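Local atomic coordinates of putative endonuclease/exonuclease/phosphatase family protein (Bacteroides thetaiotaomicron, PDB entry 3MPR), a protein that probably acts as a metal-dependent nuclease or related phosphoester hydrolase of the DNase I-like endonuclease/exonuclease/phosphatase family. Residues R24-I35 and E273-F281; F44-C52 and F136-D144. One frame throughout, in Å; residues are numbered along the deposited sequence.

Contact 1: R24-I35 and E273-F281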
loop_
_atom_site.group_PDB
_atom_site.type_symbol
_atom_site.label_atom_id
_atom_site.label_comp_id
_atom_site.label_asym_id
_atom_site.label_seq_id
_atom_site.Cartn_x
_atom_site.Cartn_y
_atom_site.Cartn_z
ATOM N N ARG A 24 1.886 -22.064 15.883
ATOM C CA ARG A 24 0.850 -21.053 16.107
ATOM C C ARG A 24 0.093 -20.656 14.837
ATOM O O ARG A 24 -0.858 -19.875 14.893
ATOM C CB ARG A 24 1.440 -19.802 16.759
ATOM C CG ARG A 24 1.888 -19.996 18.201
ATOM C CD ARG A 24 2.340 -18.675 18.825
ATOM N NE ARG A 24 3.666 -18.278 18.360
ATOM C CZ ARG A 24 4.803 -18.622 18.960
ATOM N NH1 ARG A 24 4.781 -19.363 20.063
ATOM N NH2 ARG A 24 5.962 -18.222 18.464
ATOM N N GLY A 25 0.519 -21.184 13.698
ATOM C CA GLY A 25 -0.109 -20.855 12.431
ATOM C C GLY A 25 0.535 -19.649 11.762
ATOM O O GLY A 25 0.007 -19.129 10.773
ATOM N N ASP A 26 1.675 -19.212 12.295
ATOM C CA ASP A 26 2.441 -18.112 11.710
ATOM C C ASP A 26 3.738 -18.620 11.114
ATOM O O ASP A 26 4.784 -17.957 11.210
ATOM C CB ASP A 26 2.772 -17.061 12.765
ATOM C CG ASP A 26 1.529 -16.385 13.336
ATOM O OD1 ASP A 26 0.696 -15.852 12.555
ATOM O OD2 ASP A 26 1.391 -16.392 14.580
ATOM N N GLY A 27 3.680 -19.793 10.497
ATOM C CA GLY A 27 4.878 -20.422 9.961
ATOM C C GLY A 27 5.474 -19.701 8.768
ATOM O O GLY A 27 4.751 -19.150 7.938
ATOM N N TRP A 28 6.801 -19.713 8.686
ATOM C CA TRP A 28 7.517 -19.099 7.574
ATOM C C TRP A 28 6.955 -19.505 6.221
ATOM O O TRP A 28 6.721 -18.653 5.367
ATOM C CB TRP A 28 9.012 -19.432 7.651
ATOM C CG TRP A 28 9.832 -18.968 6.466
ATOM C CD1 TRP A 28 10.454 -19.763 5.539
ATOM C CD2 TRP A 28 10.107 -17.616 6.082
ATOM N NE1 TRP A 28 11.105 -18.985 4.606
ATOM C CE2 TRP A 28 10.911 -17.664 4.925
ATOM C CE3 TRP A 28 9.765 -16.367 6.614
ATOM C CZ2 TRP A 28 11.369 -16.510 4.284
ATOM C CZ3 TRP A 28 10.218 -15.225 5.974
ATOM C CH2 TRP A 28 11.008 -15.302 4.824
ATOM N N GLY A 29 6.729 -20.803 6.020
ATOM C CA GLY A 29 6.324 -21.291 4.715
ATOM C C GLY A 29 5.001 -20.725 4.237
ATOM O O GLY A 29 4.792 -20.523 3.044
ATOM N N GLN A 30 4.112 -20.453 5.182
ATOM C CA GLN A 30 2.821 -19.849 4.889
ATOM C C GLN A 30 2.934 -18.327 4.689
ATOM O O GLN A 30 2.228 -17.745 3.864
ATOM C CB GLN A 30 1.860 -20.183 6.037
ATOM C CG GLN A 30 0.519 -19.487 5.996
ATOM C CD GLN A 30 -0.430 -19.997 7.069
ATOM O OE1 GLN A 30 -0.958 -21.100 6.962
ATOM N NE2 GLN A 30 -0.659 -19.187 8.104
ATOM N N ARG A 31 3.847 -17.699 5.427
ATOM C CA ARG A 31 3.940 -16.232 5.497
ATOM C C ARG A 31 4.701 -15.615 4.346
ATOM O O ARG A 31 4.307 -14.579 3.816
ATOM C CB ARG A 31 4.693 -15.795 6.764
ATOM C CG ARG A 31 4.020 -16.116 8.063
ATOM C CD ARG A 31 4.673 -15.373 9.221
ATOM N NE ARG A 31 6.005 -15.850 9.596
ATOM C CZ ARG A 31 7.135 -15.203 9.313
ATOM N NH1 ARG A 31 7.097 -14.059 8.616
ATOM N NH2 ARG A 31 8.304 -15.699 9.727
ATOM N N TYR A 32 5.831 -16.219 3.991
ATOM C CA TYR A 32 6.765 -15.548 3.096
ATOM C C TYR A 32 6.249 -15.271 1.681
ATOM O O TYR A 32 6.619 -14.267 1.080
ATOM C CB TYR A 32 8.162 -16.212 3.115
ATOM C CG TYR A 32 8.424 -17.297 2.085
ATOM C CD1 TYR A 32 8.637 -16.986 0.754
ATOM C CD2 TYR A 32 8.501 -18.633 2.470
ATOM C CE1 TYR A 32 8.892 -17.984 -0.186
ATOM C CE2 TYR A 32 8.745 -19.628 1.550
ATOM C CZ TYR A 32 8.945 -19.304 0.229
ATOM O OH TYR A 32 9.202 -20.308 -0.674
ATOM N N PRO A 33 5.374 -16.140 1.148
ATOM C CA PRO A 33 4.842 -15.789 -0.168
ATOM C C PRO A 33 4.057 -14.473 -0.117
ATOM O O PRO A 33 4.090 -13.715 -1.081
ATOM C CB PRO A 33 3.925 -16.967 -0.498
ATOM C CG PRO A 33 4.549 -18.134 0.258
ATOM C CD PRO A 33 4.977 -17.496 1.565
ATOM N N VAL A 34 3.386 -14.198 0.999
ATOM C CA VAL A 34 2.674 -12.918 1.178
ATOM C C VAL A 34 3.658 -11.750 1.330
ATOM O O VAL A 34 3.491 -10.690 0.713
ATOM C CB VAL A 34 1.729 -12.978 2.403
ATOM C CG1 VAL A 34 0.918 -11.685 2.529
ATOM C CG2 VAL A 34 0.786 -14.180 2.280
ATOM N N ILE A 35 4.683 -11.939 2.157
ATOM C CA ILE A 35 5.766 -10.961 2.260
ATOM C C ILE A 35 6.303 -10.588 0.871
ATOM O O ILE A 35 6.446 -9.410 0.554
ATOM C CB ILE A 35 6.918 -11.481 3.154
ATOM C CG1 ILE A 35 6.451 -11.634 4.602
ATOM C CG2 ILE A 35 8.158 -10.568 3.056
ATOM C CD1 ILE A 35 7.474 -12.325 5.528
ATOM N N GLU A 273 -9.234 -16.322 10.159
ATOM C CA GLU A 273 -8.693 -15.290 11.025
ATOM C C GLU A 273 -7.624 -14.492 10.291
ATOM O O GLU A 273 -6.948 -15.009 9.403
ATOM C CB GLU A 273 -8.112 -15.887 12.304
ATOM C CG GLU A 273 -6.918 -16.797 12.097
ATOM C CD GLU A 273 -6.490 -17.483 13.400
ATOM O OE1 GLU A 273 -5.908 -16.800 14.275
ATOM O OE2 GLU A 273 -6.751 -18.697 13.555
ATOM N N ALA A 274 -7.479 -13.232 10.667
ATOM C CA ALA A 274 -6.440 -12.400 10.086
ATOM C C ALA A 274 -5.084 -12.872 10.576
ATOM O O ALA A 274 -4.951 -13.313 11.716
ATOM C CB ALA A 274 -6.657 -10.944 10.455
ATOM N N ARG A 275 -4.083 -12.780 9.703
ATOM C CA ARG A 275 -2.705 -13.130 10.035
ATOM C C ARG A 275 -1.823 -12.008 9.518
ATOM O O ARG A 275 -2.074 -11.488 8.432
ATOM C CB ARG A 275 -2.291 -14.408 9.290
ATOM C CG ARG A 275 -2.986 -15.677 9.738
ATOM C CD ARG A 275 -2.333 -16.207 10.998
ATOM N NE ARG A 275 -2.984 -17.425 11.478
ATOM C CZ ARG A 275 -2.646 -18.045 12.605
ATOM N NH1 ARG A 275 -1.665 -17.563 13.360
ATOM N NH2 ARG A 275 -3.292 -19.144 12.979
ATOM N N THR A 276 -0.787 -11.643 10.267
ATOM C CA THR A 276 0.145 -10.635 9.776
ATOM C C THR A 276 1.292 -11.365 9.066
ATOM O O THR A 276 1.725 -12.422 9.519
ATOM C CB THR A 276 0.681 -9.750 10.909
ATOM O OG1 THR A 276 1.307 -10.575 11.907
ATOM C CG2 THR A 276 -0.453 -8.954 11.537
ATOM N N PRO A 277 1.760 -10.822 7.934
ATOM C CA PRO A 277 2.813 -11.487 7.154
ATOM C C PRO A 277 4.110 -11.636 7.956
ATOM O O PRO A 277 4.839 -12.593 7.737
ATOM C CB PRO A 277 3.007 -10.553 5.958
ATOM C CG PRO A 277 1.661 -9.886 5.798
ATOM C CD PRO A 277 1.162 -9.689 7.206
ATOM N N SER A 278 4.386 -10.706 8.864
ATOM C CA SER A 278 5.462 -10.902 9.834
ATOM C C SER A 278 5.025 -10.325 11.166
ATOM O O SER A 278 3.953 -9.747 11.260
ATOM C CB SER A 278 6.763 -10.239 9.380
ATOM O OG SER A 278 7.763 -10.448 10.361
ATOM N N ASP A 279 5.837 -10.482 12.204
ATOM C CA ASP A 279 5.457 -9.899 13.487
ATOM C C ASP A 279 5.854 -8.426 13.612
ATOM O O ASP A 279 5.630 -7.792 14.650
ATOM C CB ASP A 279 5.902 -10.754 14.687
ATOM C CG ASP A 279 7.400 -10.782 14.875
ATOM O OD1 ASP A 279 8.137 -10.469 13.917
ATOM O OD2 ASP A 279 7.834 -11.128 15.996
ATOM N N HIS A 280 6.417 -7.872 12.539
ATOM C CA HIS A 280 6.473 -6.416 12.390
ATOM C C HIS A 280 5.665 -6.020 11.153
ATOM O O HIS A 280 5.371 -6.859 10.292
ATOM C CB HIS A 280 7.907 -5.929 12.186
ATOM C CG HIS A 280 8.811 -6.159 13.359
ATOM N ND1 HIS A 280 9.105 -7.416 13.850
ATOM C CD2 HIS A 280 9.523 -5.287 14.109
ATOM C CE1 HIS A 280 9.948 -7.303 14.865
ATOM N NE2 HIS A 280 10.218 -6.021 15.040
ATOM N N PHE A 281 5.333 -4.739 11.054
ATOM C CA PHE A 281 4.854 -4.185 9.791
ATOM C C PHE A 281 6.037 -3.598 9.037
ATOM O O PHE A 281 6.921 -3.030 9.656
ATOM C CB PHE A 281 3.837 -3.080 10.041
ATOM C CG PHE A 281 2.583 -3.558 10.714
ATOM C CD1 PHE A 281 1.836 -4.578 10.157
ATOM C CD2 PHE A 281 2.152 -2.986 11.896
ATOM C CE1 PHE A 281 0.685 -5.025 10.766
ATOM C CE2 PHE A 281 0.996 -3.435 12.514
ATOM C CZ PHE A 281 0.269 -4.457 11.945
HETATM O O HOH W 1 1.349 -15.088 9.999
HETATM O O HOH W 2 -0.706 -13.417 12.636
#
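Arg31, in the early turns of helix 28-41, sits against Pro277 with their CA atoms 5.2 Å apart, and the chains diverge from there: the CA atoms of Asp26 and Arg275 are 7.4 Å apart. In this DNase I-like fold the contact packs the junction of two helices against the chain that leaves strand 272-275. A Schellman motif with Gly25 at positive phi ends helix 19-24, and Arg275 reads this turn. Bent at chi2 (-80°), its side chain brings NH1 to 2.9 Å from Arg24 O and 3.0 Å from Asp26 OD1, the latter a salt bridge. The guanidinium meets that carboxylate from above, the planes 79° apart. Gly25 O lies over one guanidinium face and Glu273 OE1 over the other, while Ser250 OG holds NE. A leucine in place of Arg275 would probably leave Asp26 without its charged mate and let the turn after Arg24 shift. Two waters also donate to Asp26 OD1; one donates its other hydrogen to Thr276 O, the second accepts from Thr276 N.

Farther along, the apolar side of the helix takes over. Val34 CG1 comes to 3.8 Å from Pro277 CG and Ile35 CG1 to 3.9 Å from Pro277 CB; Val34 also packs on Leu210 of the second subunit. Arg31, whose guanidinium also binds Leu14 O and Arg15 O, ties its own loop to the other chain segment: NE donates back to Asp26 O at 2.9 Å, and NH1 crosses to Pro277 O at 2.8 Å, nearly straight (165°) and in the plane of both carbonyl and guanidinium.

Contact 2: F44-C52 and F136-D144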
loop_
_atom_site.group_PDB
_atom_site.type_symbol
_atom_site.label_atom_id
_atom_site.label_comp_id
_atom_site.label_asym_id
_atom_site.label_seq_id
_atom_site.Cartn_x
_atom_site.Cartn_y
_atom_site.Cartn_z
ATOM N N PHE A 44 9.119 -1.963 -3.585
ATOM C CA PHE A 44 10.360 -1.678 -2.850
ATOM C C PHE A 44 11.552 -1.742 -3.836
ATOM O O PHE A 44 11.821 -2.792 -4.422
ATOM C CB PHE A 44 10.612 -2.693 -1.724
ATOM C CG PHE A 44 9.560 -2.739 -0.632
ATOM C CD1 PHE A 44 8.502 -1.847 -0.588
ATOM C CD2 PHE A 44 9.663 -3.701 0.375
ATOM C CE1 PHE A 44 7.550 -1.923 0.436
ATOM C CE2 PHE A 44 8.727 -3.778 1.406
ATOM C CZ PHE A 44 7.664 -2.880 1.434
ATOM N N ASP A 45 12.263 -0.635 -4.027
ATOM C CA ASP A 45 13.452 -0.659 -4.873
ATOM C C ASP A 45 14.599 -1.356 -4.156
ATOM O O ASP A 45 15.364 -2.112 -4.746
ATOM C CB ASP A 45 13.905 0.760 -5.211
ATOM C CG ASP A 45 12.932 1.486 -6.123
ATOM O OD1 ASP A 45 12.171 0.814 -6.860
ATOM O OD2 ASP A 45 12.938 2.726 -6.098
ATOM N N ILE A 46 14.722 -1.052 -2.874
ATOM C CA ILE A 46 15.768 -1.599 -2.041
ATOM C C ILE A 46 15.274 -1.617 -0.607
ATOM O O ILE A 46 14.663 -0.661 -0.145
ATOM C CB ILE A 46 17.065 -0.777 -2.194
ATOM C CG1 ILE A 46 18.134 -1.245 -1.204
ATOM C CG2 ILE A 46 16.789 0.696 -2.044
ATOM C CD1 ILE A 46 19.525 -0.884 -1.658
ATOM N N PHE A 47 15.502 -2.716 0.097
ATOM C CA PHE A 47 15.008 -2.800 1.465
ATOM C C PHE A 47 15.919 -3.614 2.371
ATOM O O PHE A 47 16.546 -4.558 1.920
ATOM C CB PHE A 47 13.555 -3.321 1.517
ATOM C CG PHE A 47 13.343 -4.697 0.905
ATOM C CD1 PHE A 47 13.275 -4.868 -0.465
ATOM C CD2 PHE A 47 13.125 -5.800 1.717
ATOM C CE1 PHE A 47 13.041 -6.126 -1.008
ATOM C CE2 PHE A 47 12.896 -7.051 1.186
ATOM C CZ PHE A 47 12.844 -7.215 -0.189
ATOM N N GLY A 48 15.987 -3.207 3.636
ATOM C CA GLY A 48 16.713 -3.921 4.658
ATOM C C GLY A 48 15.771 -4.910 5.305
ATOM O O GLY A 48 14.599 -4.606 5.553
ATOM N N THR A 49 16.271 -6.113 5.539
ATOM C CA THR A 49 15.513 -7.132 6.250
ATOM C C THR A 49 16.240 -7.528 7.529
ATOM O O THR A 49 17.451 -7.356 7.637
ATOM C CB THR A 49 15.335 -8.395 5.394
ATOM O OG1 THR A 49 16.618 -9.000 5.152
ATOM C CG2 THR A 49 14.648 -8.054 4.069
ATOM N N GLN A 50 15.511 -8.075 8.493
ATOM C CA GLN A 50 16.152 -8.610 9.682
ATOM C C GLN A 50 15.627 -10.015 9.988
ATOM O O GLN A 50 14.526 -10.388 9.566
ATOM C CB GLN A 50 15.976 -7.674 10.879
ATOM C CG GLN A 50 16.394 -6.221 10.608
ATOM C CD GLN A 50 15.314 -5.397 9.924
ATOM O OE1 GLN A 50 14.127 -5.502 10.250
ATOM N NE2 GLN A 50 15.722 -4.553 8.976
ATOM N N GLU A 51 16.455 -10.783 10.691
ATOM C CA GLU A 51 16.115 -12.102 11.238
ATOM C C GLU A 51 16.170 -13.304 10.303
ATOM O O GLU A 51 15.916 -14.423 10.737
ATOM C CB GLU A 51 14.772 -12.086 11.971
ATOM C CG GLU A 51 14.788 -11.256 13.236
ATOM C CD GLU A 51 13.647 -11.583 14.192
ATOM O OE1 GLU A 51 13.164 -12.743 14.199
ATOM O OE2 GLU A 51 13.260 -10.679 14.964
ATOM N N CYS A 52 16.491 -13.104 9.034
ATOM C CA CYS A 52 16.478 -14.242 8.116
ATOM C C CYS A 52 17.681 -15.166 8.282
ATOM O O CYS A 52 18.818 -14.720 8.274
ATOM C CB CYS A 52 16.455 -13.762 6.672
ATOM S SG CYS A 52 14.858 -13.093 6.170
ATOM N N PHE A 136 24.984 6.235 -3.288
ATOM C CA PHE A 136 24.573 6.384 -1.888
ATOM C C PHE A 136 24.961 5.141 -1.090
ATOM O O PHE A 136 25.225 4.084 -1.665
ATOM C CB PHE A 136 23.052 6.630 -1.773
ATOM C CG PHE A 136 22.203 5.493 -2.299
ATOM C CD1 PHE A 136 21.668 4.540 -1.437
ATOM C CD2 PHE A 136 21.938 5.383 -3.657
ATOM C CE1 PHE A 136 20.885 3.490 -1.925
ATOM C CE2 PHE A 136 21.168 4.349 -4.149
ATOM C CZ PHE A 136 20.635 3.396 -3.284
ATOM N N LEU A 137 25.018 5.284 0.230
ATOM C CA LEU A 137 25.241 4.154 1.121
ATOM C C LEU A 137 23.908 3.719 1.705
ATOM O O LEU A 137 23.065 4.549 2.031
ATOM C CB LEU A 137 26.173 4.542 2.271
ATOM C CG LEU A 137 27.602 4.909 1.863
ATOM C CD1 LEU A 137 28.359 5.544 3.046
ATOM C CD2 LEU A 137 28.304 3.652 1.355
ATOM N N PHE A 138 23.724 2.410 1.835
ATOM C CA PHE A 138 22.529 1.858 2.479
ATOM C C PHE A 138 22.998 0.903 3.575
ATOM O O PHE A 138 23.676 -0.078 3.280
ATOM C CB PHE A 138 21.711 1.092 1.434
ATOM C CG PHE A 138 20.306 0.760 1.864
ATOM C CD1 PHE A 138 20.061 -0.280 2.750
ATOM C CD2 PHE A 138 19.228 1.440 1.324
ATOM C CE1 PHE A 138 18.763 -0.600 3.130
ATOM C CE2 PHE A 138 17.924 1.120 1.700
ATOM C CZ PHE A 138 17.694 0.109 2.603
ATOM N N PHE A 139 22.644 1.194 4.829
ATOM C CA PHE A 139 23.027 0.368 5.973
ATOM C C PHE A 139 21.795 -0.301 6.544
ATOM O O PHE A 139 20.724 0.292 6.526
ATOM C CB PHE A 139 23.599 1.247 7.088
ATOM C CG PHE A 139 24.923 1.878 6.760
ATOM C CD1 PHE A 139 24.990 3.049 6.039
ATOM C CD2 PHE A 139 26.103 1.301 7.208
ATOM C CE1 PHE A 139 26.225 3.634 5.756
ATOM C CE2 PHE A 139 27.327 1.879 6.932
ATOM C CZ PHE A 139 27.385 3.041 6.210
ATOM N N ASN A 140 21.958 -1.497 7.109
ATOM C CA ASN A 140 20.839 -2.218 7.701
ATOM C C ASN A 140 21.326 -3.015 8.909
ATOM O O ASN A 140 22.392 -3.616 8.857
ATOM C CB ASN A 140 20.222 -3.132 6.642
ATOM C CG ASN A 140 19.068 -3.946 7.166
ATOM O OD1 ASN A 140 18.164 -3.420 7.820
ATOM N ND2 ASN A 140 19.084 -5.246 6.872
ATOM N N LEU A 141 20.562 -3.009 9.999
ATOM C CA LEU A 141 21.012 -3.679 11.216
ATOM C C LEU A 141 19.848 -4.153 12.079
ATOM O O LEU A 141 18.686 -3.867 11.798
ATOM C CB LEU A 141 21.938 -2.760 12.042
ATOM C CG LEU A 141 21.397 -1.401 12.529
ATOM C CD1 LEU A 141 20.420 -1.554 13.700
ATOM C CD2 LEU A 141 22.542 -0.500 12.950
ATOM N N HIS A 142 20.192 -4.877 13.134
ATOM C CA HIS A 142 19.237 -5.340 14.124
ATOM C C HIS A 142 19.946 -5.237 15.465
ATOM O O HIS A 142 20.915 -5.953 15.712
ATOM C CB HIS A 142 18.840 -6.793 13.835
ATOM C CG HIS A 142 17.771 -7.317 14.740
ATOM N ND1 HIS A 142 17.159 -8.536 14.543
ATOM C CD2 HIS A 142 17.199 -6.783 15.846
ATOM C CE1 HIS A 142 16.258 -8.733 15.492
ATOM N NE2 HIS A 142 16.266 -7.687 16.298
HETATM N N MSE A 143 19.478 -4.320 16.306
HETATM C CA MSE A 143 20.114 -3.992 17.581
HETATM C C MSE A 143 19.896 -5.070 18.652
HETATM O O MSE A 143 18.993 -5.898 18.541
HETATM C CB MSE A 143 19.552 -2.672 18.098
HETATM C CG MSE A 143 19.873 -1.450 17.265
HETATM SE SE MSE A 143 21.763 -0.997 17.507
HETATM C CE MSE A 143 21.623 0.938 17.398
ATOM N N ASP A 144 20.715 -5.045 19.705
ATOM C CA ASP A 144 20.563 -6.007 20.791
ATOM C C ASP A 144 19.423 -5.563 21.707
ATOM O O ASP A 144 19.216 -4.368 21.906
ATOM C CB ASP A 144 21.861 -6.138 21.589
ATOM C CG ASP A 144 21.838 -7.318 22.540
ATOM O OD1 ASP A 144 21.736 -7.106 23.767
ATOM O OD2 ASP A 144 21.901 -8.455 22.054
HETATM O O HOH W 3 18.441 -10.201 12.653
#
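Ile46 lays CG1 over one face of the Phe138 ring, 3.9 Å from the ring centroid, a CH-pi contact with the two side chains lying alongside and their ends pointing opposite ways. With chi1 at 174°, CG1 stands anti to the backbone N; the branch beyond it continues over the ring, CD1 reaching CD2 of Phe138. The far part of the same ring meets the backbone at Gly48 N obliquely.

Next along, Asn140 presses its amide onto Gly48, CG 3.4 Å from the glycine CA. A beta carbon there would collide with Asn140 OD1, and its absence lets the amide come in so close. ND2 then donates to Thr49 O at 2.8 Å, and OD1 accepts from Gln50 NE2 at 2.9 Å, in the carbonyl plane on a lone pair. The two amide planes are 60° apart; the bend of Gln50 at chi2 carries its amide back toward Asn140. Thr176 OG1 is a further partner of OD1.

The strands belong to the two facing sheets of the DNase I-like beta sandwich. Strands 46-50 and 136-142 run nearly parallel, their axes 6.7 Å apart at closest, and these side chains fill the space between the sheets in place of a backbone ladder.

Past the strand end lies Glu51, a magnesium ligand in this protein, though no metal is bound here. Its carboxylate lies close to parallel with the His142 ring, 11° apart, with OE2 3.6 Å from CE1. Arg15 and Asn16 hold OE1, and Asn13 ND2 holds OE2. A water in the His142 ring plane bridges ND1, at 2.8 Å, to Glu51 N, at 2.9 Å.

Contact 2 is buried, about 3 Å between its centre and that of the chain; contact 1 lies at about 18 Å, partly exposed and touching the second subunit. Chemistry follows place. Between the sheets, contact 2 relies on an aromatic-aliphatic pair and neutral amides, with a charge appearing only at the metal-site end, whereas contact 1 depends mainly on arginines gripping carbonyls and a carboxylate, beside a small apolar patch on Pro277; water bridges occur in both. Helix 28-41 of contact 1 leads along the chain into strand 46-50 of contact 2. The two do not touch, but Asn13 serves both, its O taking Ser278 OG and its ND2 meeting Glu51 OE2. The side chains of Ser278 and Glu51 are about 7 Å apart.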